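Local structure of 6-phospho-beta-d glycosidase (Streptococcus pyogenes, 5FOO) at residues L107-F120 and R156-V169. The protein probably hydrolyses 6-phosphorylated beta-glucosides, as a family 1 glycoside hydrolase built on a TIM barrel. The protein carries 1 engineered substitution. Residues are numbered along the deposited sequence; the frame is centred on the assembly and turned at random.
Sequences LANGIRPVINLHHF and RVKDWFVHNEPMVV. With JAZ (6-phosphocyclophellitol), chain G; EDO (1,2-ethanediol), chain H; EDO (1,2-ethanediol), chain I.
Ile115 and Phe161 join the parallel strands 112-116 and 159-161. Ile115 N gives an almost straight bond to Asp159 O (2.9 Å, 174°), Ile115 O accepts from Phe161 N, and Phe161 O takes Leu117 N. Beyond the corner at Val162 one more backbone bond joins the chains, Asn164 N to His118 O at 2.9 Å. At the strand starts, Arg112 bends at chi3 (-73°) and sets NH1 2.9 Å from Asp159 OD2, a salt bridge on the syn lone pair with guanidinium and carboxylate planes perpendicular. A water also donates to OD2 and to Pro113 O while accepting from Lys158 N; Asp159 OD1 is met by Tyr293 and an ethanediol.

The His118 and His163 rings meet rim to rim, ND1 to ND1 at 3.0 Å, so one nitrogen must donate to the other; His163 NE2 gives a bond to Leu196 O. Toward the ligand, Asn164 lays CB over the face of the His119 ring. Asn164 ND2 reaches Glu165 OE1 (3.0 Å, on the anti side) and, weakly, O17 of 6-phosphocyclophellitol, while Asn297 serves OD1. His119 NE2 holds ligand O16 at 3.0 Å. Glu165 OE1 accepts from O17, and OE2 is gripped by Asn224 and Tyr299. Phe120 packs CZ on Val168 CG1 (3.5 Å).

Strands 112-116 and 159-161 are the third and fourth of the TIM barrel, whose C-terminal ends carry the pocket. Strand 72-76 pairs with the other edge of 112-116, and helix 186-208 packs against Leu117, Val162 and His163.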
ATOM      1  N   LEU A 107      -0.823  20.336   7.931  1.00 31.24           N
ATOM      2  CA  LEU A 107      -0.198  21.614   7.547  1.00 31.94           C
ATOM      3  C   LEU A 107       0.173  22.436   8.783  1.00 32.77           C
ATOM      4  O   LEU A 107       1.285  22.899   8.844  1.00 32.61           O
ATOM      5  CB  LEU A 107      -1.073  22.416   6.588  1.00 33.92           C
ATOM      6  CG  LEU A 107      -1.460  21.712   5.290  1.00 37.50           C
ATOM      7  CD1 LEU A 107      -2.296  22.678   4.460  1.00 38.06           C
ATOM      8  CD2 LEU A 107      -0.199  21.286   4.557  1.00 37.26           C
ATOM      9  N   ALA A 108      -0.694  22.503   9.808  1.00 32.25           N
ATOM     10  CA  ALA A 108      -0.358  23.248  11.022  1.00 31.80           C
ATOM     11  C   ALA A 108       0.910  22.716  11.673  1.00 39.90           C
ATOM     12  O   ALA A 108       1.624  23.474  12.294  1.00 38.34           O
ATOM     13  CB  ALA A 108      -1.511  23.272  12.022  1.00 30.88           C
ATOM     14  N   ASN A 109       1.231  21.433  11.487  1.00 37.69           N
ATOM     15  CA  ASN A 109       2.473  20.887  12.020  1.00 33.30           C
ATOM     16  C   ASN A 109       3.637  20.893  11.095  1.00 30.60           C
ATOM     17  O   ASN A 109       4.665  20.329  11.441  1.00 36.46           O
ATOM     18  CB  ASN A 109       2.184  19.476  12.570  1.00 35.20           C
ATOM     19  CG  ASN A 109       1.451  19.530  13.901  1.00 38.00           C
ATOM     20  OD1 ASN A 109       2.040  19.910  14.933  1.00 39.97           O
ATOM     21  ND2 ASN A 109       0.139  19.199  13.893  1.00 36.89           N
ATOM     22  N   GLY A 110       3.517  21.516   9.911  1.00 33.06           N
ATOM     23  CA  GLY A 110       4.541  21.447   8.856  1.00 28.05           C
ATOM     24  C   GLY A 110       4.777  20.057   8.209  1.00 28.68           C
ATOM     25  O   GLY A 110       5.864  19.751   7.745  1.00 32.67           O
ATOM     26  N   ILE A 111       3.748  19.220   8.213  1.00 28.80           N
ATOM     27  CA  ILE A 111       3.776  17.878   7.631  1.00 28.82           C
ATOM     28  C   ILE A 111       3.063  17.912   6.292  1.00 27.00           C
ATOM     29  O   ILE A 111       1.913  18.289   6.202  1.00 28.83           O
ATOM     30  CB  ILE A 111       3.167  16.857   8.630  1.00 28.06           C
ATOM     31  CG1 ILE A 111       4.102  16.727   9.847  1.00 29.02           C
ATOM     32  CG2 ILE A 111       2.985  15.449   8.028  1.00 27.76           C
ATOM     33  CD1 ILE A 111       3.508  15.904  10.968  1.00 30.03           C
ATOM     34  N   ARG A 112       3.770  17.547   5.249  1.00 27.24           N
ATOM     35  CA  ARG A 112       3.156  17.333   3.959  1.00 28.46           C
ATOM     36  C   ARG A 112       2.116  16.147   4.002  1.00 29.93           C
ATOM     37  O   ARG A 112       2.492  15.023   4.290  1.00 27.28           O
ATOM     38  CB  ARG A 112       4.238  16.983   2.954  1.00 30.44           C
ATOM     39  CG  ARG A 112       3.711  16.751   1.517  1.00 31.78           C
ATOM     40  CD  ARG A 112       4.845  16.315   0.605  1.00 36.64           C
ATOM     41  NE  ARG A 112       5.738  17.415   0.310  1.00 38.50           N
ATOM     42  CZ  ARG A 112       5.450  18.442  -0.505  1.00 47.10           C
ATOM     43  NH1 ARG A 112       4.317  18.513  -1.196  1.00 38.03           N
ATOM     44  NH2 ARG A 112       6.340  19.419  -0.657  1.00 54.52           N
ATOM     45  N   PRO A 113       0.835  16.426   3.750  1.00 27.52           N
ATOM     46  CA  PRO A 113      -0.149  15.355   3.744  1.00 26.07           C
ATOM     47  C   PRO A 113      -0.125  14.593   2.413  1.00 28.65           C
ATOM     48  O   PRO A 113      -0.182  15.213   1.350  1.00 28.31           O
ATOM     49  CB  PRO A 113      -1.455  16.087   3.922  1.00 26.46           C
ATOM     50  CG  PRO A 113      -1.224  17.468   3.266  1.00 26.65           C
ATOM     51  CD  PRO A 113       0.218  17.763   3.518  1.00 27.93           C
ATOM     52  N   VAL A 114      -0.037  13.266   2.475  1.00 25.16           N
ATOM     53  CA  VAL A 114       0.069  12.420   1.284  1.00 26.36           C
ATOM     54  C   VAL A 114      -1.123  11.493   1.321  1.00 25.62           C
ATOM     55  O   VAL A 114      -1.266  10.713   2.267  1.00 26.22           O
ATOM     56  CB  VAL A 114       1.380  11.595   1.343  1.00 26.69           C
ATOM     57  CG1 VAL A 114       1.556  10.651   0.117  1.00 24.85           C
ATOM     58  CG2 VAL A 114       2.550  12.590   1.474  1.00 26.14           C
ATOM     59  N   ILE A 115      -2.005  11.592   0.346  1.00 23.83           N
ATOM     60  CA  ILE A 115      -3.337  10.945   0.505  1.00 24.38           C
ATOM     61  C   ILE A 115      -3.596   9.868  -0.522  1.00 25.88           C
ATOM     62  O   ILE A 115      -3.513  10.123  -1.724  1.00 25.34           O
ATOM     63  CB  ILE A 115      -4.412  11.988   0.513  1.00 24.35           C
ATOM     64  CG1 ILE A 115      -4.170  12.990   1.674  1.00 27.19           C
ATOM     65  CG2 ILE A 115      -5.763  11.371   0.571  1.00 26.36           C
ATOM     66  CD1 ILE A 115      -4.335  12.433   3.064  1.00 28.06           C
ATOM     67  N   ASN A 116      -3.857   8.653  -0.006  1.00 25.67           N
ATOM     68  CA  ASN A 116      -4.250   7.505  -0.795  1.00 21.74           C
ATOM     69  C   ASN A 116      -5.750   7.428  -0.805  1.00 23.57           C
ATOM     70  O   ASN A 116      -6.350   7.722   0.199  1.00 22.03           O
ATOM     71  CB  ASN A 116      -3.620   6.263  -0.179  1.00 24.77           C
ATOM     72  CG  ASN A 116      -4.069   4.976  -0.841  1.00 25.22           C
ATOM     73  OD1 ASN A 116      -4.307   4.895  -2.075  1.00 24.84           O
ATOM     74  ND2 ASN A 116      -4.199   3.975  -0.033  1.00 24.04           N
ATOM     75  N   LEU A 117      -6.356   6.982  -1.918  1.00 21.74           N
ATOM     76  CA  LEU A 117      -7.794   6.832  -1.997  1.00 24.68           C
ATOM     77  C   LEU A 117      -8.417   5.476  -1.750  1.00 24.30           C
ATOM     78  O   LEU A 117      -9.648   5.398  -1.594  1.00 23.69           O
ATOM     79  CB  LEU A 117      -8.312   7.365  -3.316  1.00 27.23           C
ATOM     80  CG  LEU A 117      -7.855   8.782  -3.592  1.00 27.63           C
ATOM     81  CD1 LEU A 117      -8.039   9.089  -5.063  1.00 31.04           C
ATOM     82  CD2 LEU A 117      -8.605   9.735  -2.676  1.00 32.44           C
ATOM     83  N   HIS A 118      -7.609   4.432  -1.675  1.00 24.72           N
ATOM     84  CA  HIS A 118      -8.162   3.065  -1.537  1.00 23.84           C
ATOM     85  C   HIS A 118      -7.108   2.213  -0.922  1.00 25.11           C
ATOM     86  O   HIS A 118      -6.035   2.044  -1.496  1.00 25.36           O
ATOM     87  CB  HIS A 118      -8.584   2.543  -2.902  1.00 25.69           C
ATOM     88  CG  HIS A 118      -8.962   1.105  -2.941  1.00 25.29           C
ATOM     89  ND1 HIS A 118      -8.561   0.247  -3.944  1.00 29.29           N
ATOM     90  CD2 HIS A 118      -9.726   0.360  -2.110  1.00 26.94           C
ATOM     91  CE1 HIS A 118      -9.009  -0.971  -3.706  1.00 25.34           C
ATOM     92  NE2 HIS A 118      -9.708  -0.929  -2.593  1.00 27.74           N
ATOM     93  N   HIS A 119      -7.398   1.672   0.261  1.00 23.14           N
ATOM     94  CA  HIS A 119      -6.483   0.733   0.910  1.00 23.15           C
ATOM     95  C   HIS A 119      -7.330  -0.447   1.446  1.00 24.29           C
ATOM     96  O   HIS A 119      -7.714  -0.489   2.636  1.00 21.44           O
ATOM     97  CB  HIS A 119      -5.701   1.471   2.049  1.00 23.59           C
ATOM     98  CG  HIS A 119      -4.494   0.745   2.513  1.00 23.94           C
ATOM     99  ND1 HIS A 119      -3.300   1.374   2.786  1.00 25.66           N
ATOM    100  CD2 HIS A 119      -4.278  -0.577   2.720  1.00 26.22           C
ATOM    101  CE1 HIS A 119      -2.401   0.483   3.153  1.00 27.62           C
ATOM    102  NE2 HIS A 119      -2.972  -0.715   3.130  1.00 24.77           N
ATOM    103  N   PHE A 120      -7.654  -1.354   0.515  1.00 25.57           N
ATOM    104  CA  PHE A 120      -8.393  -2.588   0.755  1.00 25.80           C
ATOM    105  C   PHE A 120      -9.780  -2.351   1.344  1.00 30.19           C
ATOM    106  O   PHE A 120     -10.290  -3.211   2.110  1.00 26.36           O
ATOM    107  CB  PHE A 120      -7.609  -3.503   1.745  1.00 26.61           C
ATOM    108  CG  PHE A 120      -6.133  -3.693   1.438  1.00 23.84           C
ATOM    109  CD1 PHE A 120      -5.564  -3.461   0.196  1.00 25.64           C
ATOM    110  CD2 PHE A 120      -5.308  -4.164   2.450  1.00 25.91           C
ATOM    111  CE1 PHE A 120      -4.180  -3.670  -0.033  1.00 24.52           C
ATOM    112  CE2 PHE A 120      -3.946  -4.383   2.248  1.00 25.03           C
ATOM    113  CZ  PHE A 120      -3.382  -4.148   0.994  1.00 26.74           C
ATOM    114  N   ARG A 156      -5.359  22.029  -0.567  1.00 28.66           N
ATOM    115  CA  ARG A 156      -4.313  21.794   0.459  1.00 27.05           C
ATOM    116  C   ARG A 156      -3.471  20.539   0.284  1.00 27.65           C
ATOM    117  O   ARG A 156      -2.285  20.520   0.632  1.00 27.83           O
ATOM    118  CB  ARG A 156      -4.939  21.810   1.839  1.00 27.19           C
ATOM    119  CG  ARG A 156      -5.306  23.228   2.359  1.00 29.05           C
ATOM    120  CD  ARG A 156      -6.371  23.130   3.461  1.00 27.37           C
ATOM    121  NE  ARG A 156      -7.567  22.575   2.808  1.00 29.10           N
ATOM    122  CZ  ARG A 156      -8.554  21.844   3.356  1.00 31.68           C
ATOM    123  NH1 ARG A 156      -8.531  21.463   4.645  1.00 29.72           N
ATOM    124  NH2 ARG A 156      -9.555  21.426   2.558  1.00 27.88           N
ATOM    125  N   VAL A 157      -4.088  19.471  -0.208  1.00 28.52           N
ATOM    126  CA  VAL A 157      -3.338  18.265  -0.585  1.00 26.71           C
ATOM    127  C   VAL A 157      -2.881  18.354  -2.047  1.00 23.41           C
ATOM    128  O   VAL A 157      -3.708  18.496  -2.972  1.00 22.60           O
ATOM    129  CB  VAL A 157      -4.226  17.004  -0.454  1.00 24.42           C
ATOM    130  CG1 VAL A 157      -3.466  15.754  -0.897  1.00 23.69           C
ATOM    131  CG2 VAL A 157      -4.766  16.878   0.963  1.00 26.31           C
ATOM    132  N   LYS A 158      -1.575  18.229  -2.225  1.00 23.77           N
ATOM    133  CA  LYS A 158      -0.938  18.234  -3.525  1.00 24.37           C
ATOM    134  C   LYS A 158      -0.322  16.908  -3.934  1.00 23.15           C
ATOM    135  O   LYS A 158       0.349  16.824  -4.968  1.00 24.65           O
ATOM    136  CB  LYS A 158       0.192  19.288  -3.501  1.00 24.69           C
ATOM    137  CG  LYS A 158      -0.275  20.731  -3.238  1.00 26.32           C
ATOM    138  CD  LYS A 158      -1.596  21.118  -3.880  1.00 26.10           C
ATOM    139  CE  LYS A 158      -1.814  22.642  -3.924  1.00 27.52           C
ATOM    140  NZ  LYS A 158      -3.118  23.057  -4.485  1.00 27.95           N
ATOM    141  N   ASP A 159      -0.529  15.874  -3.119  1.00 23.23           N
ATOM    142  CA  ASP A 159       0.151  14.601  -3.295  1.00 25.52           C
ATOM    143  C   ASP A 159      -0.850  13.482  -3.101  1.00 26.45           C
ATOM    144  O   ASP A 159      -1.256  13.200  -1.975  1.00 26.38           O
ATOM    145  CB  ASP A 159       1.268  14.456  -2.289  1.00 24.89           C
ATOM    146  CG  ASP A 159       2.427  15.401  -2.576  1.00 27.01           C
ATOM    147  OD1 ASP A 159       3.267  15.140  -3.473  1.00 27.79           O
ATOM    148  OD2 ASP A 159       2.487  16.392  -1.818  1.00 26.62           O
ATOM    149  N   TRP A 160      -1.232  12.863  -4.203  1.00 24.25           N
ATOM    150  CA  TRP A 160      -2.345  11.981  -4.242  1.00 26.74           C
ATOM    151  C   TRP A 160      -1.921  10.591  -4.797  1.00 25.01           C
ATOM    152  O   TRP A 160      -1.097  10.508  -5.700  1.00 25.78           O
ATOM    153  CB  TRP A 160      -3.403  12.569  -5.165  1.00 26.93           C
ATOM    154  CG  TRP A 160      -4.077  13.774  -4.688  1.00 25.78           C
ATOM    155  CD1 TRP A 160      -3.780  15.078  -5.047  1.00 26.29           C
ATOM    156  CD2 TRP A 160      -5.174  13.847  -3.794  1.00 25.77           C
ATOM    157  NE1 TRP A 160      -4.643  15.950  -4.415  1.00 25.40           N
ATOM    158  CE2 TRP A 160      -5.528  15.221  -3.662  1.00 26.53           C
ATOM    159  CE3 TRP A 160      -5.896  12.906  -3.066  1.00 27.24           C
ATOM    160  CZ2 TRP A 160      -6.571  15.647  -2.838  1.00 24.76           C
ATOM    161  CZ3 TRP A 160      -6.954  13.353  -2.270  1.00 29.04           C
ATOM    162  CH2 TRP A 160      -7.249  14.707  -2.145  1.00 28.22           C
ATOM    163  N   PHE A 161      -2.554   9.543  -4.290  1.00 25.14           N
ATOM    164  CA  PHE A 161      -2.340   8.189  -4.742  1.00 24.37           C
ATOM    165  C   PHE A 161      -3.662   7.460  -4.888  1.00 22.41           C
ATOM    166  O   PHE A 161      -4.536   7.593  -4.066  1.00 21.75           O
ATOM    167  CB  PHE A 161      -1.342   7.502  -3.800  1.00 26.24           C
ATOM    168  CG  PHE A 161       0.051   8.029  -3.935  1.00 25.12           C
ATOM    169  CD1 PHE A 161       0.894   7.557  -4.924  1.00 23.48           C
ATOM    170  CD2 PHE A 161       0.488   9.055  -3.128  1.00 26.12           C
ATOM    171  CE1 PHE A 161       2.161   8.106  -5.121  1.00 25.59           C
ATOM    172  CE2 PHE A 161       1.772   9.599  -3.292  1.00 24.62           C
ATOM    173  CZ  PHE A 161       2.597   9.139  -4.284  1.00 26.45           C
ATOM    174  N   VAL A 162      -3.830   6.700  -5.968  1.00 22.74           N
ATOM    175  CA  VAL A 162      -5.146   6.167  -6.261  1.00 22.46           C
ATOM    176  C   VAL A 162      -5.417   4.864  -5.444  1.00 22.53           C
ATOM    177  O   VAL A 162      -6.472   4.744  -4.846  1.00 24.68           O
ATOM    178  CB  VAL A 162      -5.388   5.910  -7.772  1.00 24.21           C
ATOM    179  CG1 VAL A 162      -6.819   5.361  -7.971  1.00 25.82           C
ATOM    180  CG2 VAL A 162      -5.277   7.198  -8.597  1.00 26.74           C
ATOM    181  N   HIS A 163      -4.469   3.922  -5.446  1.00 21.76           N
ATOM    182  CA  HIS A 163      -4.588   2.697  -4.676  1.00 23.02           C
ATOM    183  C   HIS A 163      -3.302   2.435  -3.900  1.00 24.82           C
ATOM    184  O   HIS A 163      -2.199   2.847  -4.302  1.00 23.76           O
ATOM    185  CB  HIS A 163      -4.733   1.474  -5.587  1.00 25.60           C
ATOM    186  CG  HIS A 163      -5.821   1.542  -6.617  1.00 23.81           C
ATOM    187  ND1 HIS A 163      -7.143   1.473  -6.294  1.00 29.19           N
ATOM    188  CD2 HIS A 163      -5.771   1.561  -7.953  1.00 24.18           C
ATOM    189  CE1 HIS A 163      -7.882   1.491  -7.383  1.00 26.02           C
ATOM    190  NE2 HIS A 163      -7.068   1.560  -8.408  1.00 28.26           N
ATOM    191  N   ASN A 164      -3.446   1.687  -2.809  1.00 24.82           N
ATOM    192  CA  ASN A 164      -2.362   0.926  -2.258  1.00 24.76           C
ATOM    193  C   ASN A 164      -2.439  -0.512  -2.757  1.00 26.86           C
ATOM    194  O   ASN A 164      -3.440  -1.202  -2.520  1.00 28.20           O
ATOM    195  CB  ASN A 164      -2.457   0.921  -0.742  1.00 26.27           C
ATOM    196  CG  ASN A 164      -1.378   0.070  -0.112  1.00 27.16           C
ATOM    197  OD1 ASN A 164      -0.247   0.522   0.086  1.00 30.43           O
ATOM    198  ND2 ASN A 164      -1.718  -1.169   0.194  1.00 28.49           N
ATOM    199  N   GLU A 165      -1.401  -0.945  -3.428  1.00 24.19           N
ATOM    200  CA  GLU A 165      -1.197  -2.341  -3.843  1.00 28.91           C
ATOM    201  C   GLU A 165      -2.435  -3.029  -4.396  1.00 26.98           C
ATOM    202  O   GLU A 165      -3.007  -3.964  -3.775  1.00 24.88           O
ATOM    203  CB  GLU A 165      -0.589  -3.169  -2.718  1.00 28.78           C
ATOM    204  CG  GLU A 165       0.729  -2.684  -2.191  1.00 30.64           C
ATOM    205  CD  GLU A 165       1.093  -3.341  -0.810  1.00 37.44           C
ATOM    206  OE1 GLU A 165       0.349  -3.278   0.275  1.00 34.35           O
ATOM    207  OE2 GLU A 165       2.186  -3.903  -0.812  1.00 33.95           O
ATOM    208  N   PRO A 166      -2.859  -2.567  -5.566  1.00 25.18           N
ATOM    209  CA  PRO A 166      -3.985  -3.153  -6.160  1.00 25.08           C
ATOM    210  C   PRO A 166      -3.849  -4.647  -6.444  1.00 25.13           C
ATOM    211  O   PRO A 166      -4.873  -5.355  -6.340  1.00 23.80           O
ATOM    212  CB  PRO A 166      -4.208  -2.319  -7.401  1.00 23.93           C
ATOM    213  CG  PRO A 166      -2.883  -1.818  -7.760  1.00 24.96           C
ATOM    214  CD  PRO A 166      -2.310  -1.497  -6.407  1.00 25.55           C
ATOM    215  N   MET A 167      -2.645  -5.158  -6.688  1.00 26.95           N
ATOM    216  CA  MET A 167      -2.515  -6.641  -6.881  1.00 26.54           C
ATOM    217  C   MET A 167      -2.787  -7.423  -5.590  1.00 26.96           C
ATOM    218  O   MET A 167      -3.134  -8.576  -5.637  1.00 26.14           O
ATOM    219  CB  MET A 167      -1.128  -7.038  -7.441  1.00 27.23           C
ATOM    220  CG  MET A 167      -0.991  -8.565  -7.785  1.00 26.11           C
ATOM    221  SD  MET A 167      -2.281  -9.056  -8.934  1.00 28.48           S
ATOM    222  CE  MET A 167      -1.498  -8.621 -10.450  1.00 31.38           C
ATOM    223  N   VAL A 168      -2.558  -6.812  -4.428  1.00 25.96           N
ATOM    224  CA  VAL A 168      -2.921  -7.391  -3.139  1.00 26.90           C
ATOM    225  C   VAL A 168      -4.460  -7.510  -2.994  1.00 28.42           C
ATOM    226  O   VAL A 168      -4.946  -8.463  -2.434  1.00 29.17           O
ATOM    227  CB  VAL A 168      -2.293  -6.644  -1.935  1.00 27.35           C
ATOM    228  CG1 VAL A 168      -2.780  -7.208  -0.625  1.00 25.77           C
ATOM    229  CG2 VAL A 168      -0.750  -6.718  -1.998  1.00 28.48           C
ATOM    230  N   VAL A 169      -5.217  -6.548  -3.491  1.00 28.23           N
ATOM    231  CA  VAL A 169      -6.673  -6.670  -3.536  1.00 26.07           C
ATOM    232  C   VAL A 169      -7.119  -7.837  -4.470  1.00 25.56           C
ATOM    233  O   VAL A 169      -8.045  -8.590  -4.126  1.00 25.95           O
ATOM    234  CB  VAL A 169      -7.298  -5.365  -4.043  1.00 26.45           C
ATOM    235  CG1 VAL A 169      -8.783  -5.519  -4.315  1.00 30.25           C
ATOM    236  CG2 VAL A 169      -7.113  -4.272  -3.006  1.00 25.07           C
TER
HETATM  237  C2  JAZ G1464       0.036  -3.739   6.206  1.00 26.07           C
HETATM  238  C3  JAZ G1464      -0.211  -2.545   5.260  1.00 26.17           C
HETATM  239  C4  JAZ G1464       0.239  -2.881   3.842  1.00 27.23           C
HETATM  240  C5  JAZ G1464       1.710  -3.269   3.772  1.00 27.97           C
HETATM  241  C6  JAZ G1464       2.020  -4.360   4.774  1.00 27.41           C
HETATM  242  C7  JAZ G1464       1.534  -4.019   6.183  1.00 27.03           C
HETATM  243  C8  JAZ G1464       1.980  -5.050   7.216  1.00 30.22           C
HETATM  244  O9  JAZ G1464       1.372  -6.290   6.866  1.00 31.84           O
HETATM  245  P10 JAZ G1464       1.003  -7.321   8.018  1.00 33.46           P
HETATM  246  O11 JAZ G1464       0.353  -8.444   7.290  1.00 38.26           O
HETATM  247  O12 JAZ G1464       0.297  -6.660   9.127  1.00 44.00           O
HETATM  248  O13 JAZ G1464       2.283  -7.729   8.606  1.00 33.99           O
HETATM  249  O14 JAZ G1464       1.483  -5.606   4.311  1.00 29.32           O
HETATM  250  O15 JAZ G1464      -0.320  -3.404   7.552  1.00 26.66           O
HETATM  251  O16 JAZ G1464      -1.596  -2.308   5.258  1.00 27.02           O
HETATM  252  O17 JAZ G1464      -0.023  -1.788   2.978  1.00 29.49           O
HETATM  253  C1  EDO H1465       4.151  18.161  -4.307  0.80 33.61           C
HETATM  254  O1  EDO H1465       4.756  16.897  -4.574  0.80 33.69           O
HETATM  255  C2  EDO H1465       3.694  18.823  -5.564  0.80 35.81           C
HETATM  256  O2  EDO H1465       3.693  17.807  -6.536  0.80 37.04           O
HETATM  257  C1  EDO I1466       8.506  17.074   2.741  1.00 41.96           C
HETATM  258  O1  EDO I1466       7.618  18.060   2.242  1.00 38.72           O
HETATM  259  C2  EDO I1466       9.946  17.581   2.672  1.00 42.09           C
HETATM  260  O2  EDO I1466      10.171  18.024   1.338  1.00 49.99           O
HETATM  261  O   HOH W   1       0.449  17.345  -0.255  1.00 25.27           O
HETATM  262  O   HOH W   2      -6.094  -1.017  -2.050  1.00 22.40           O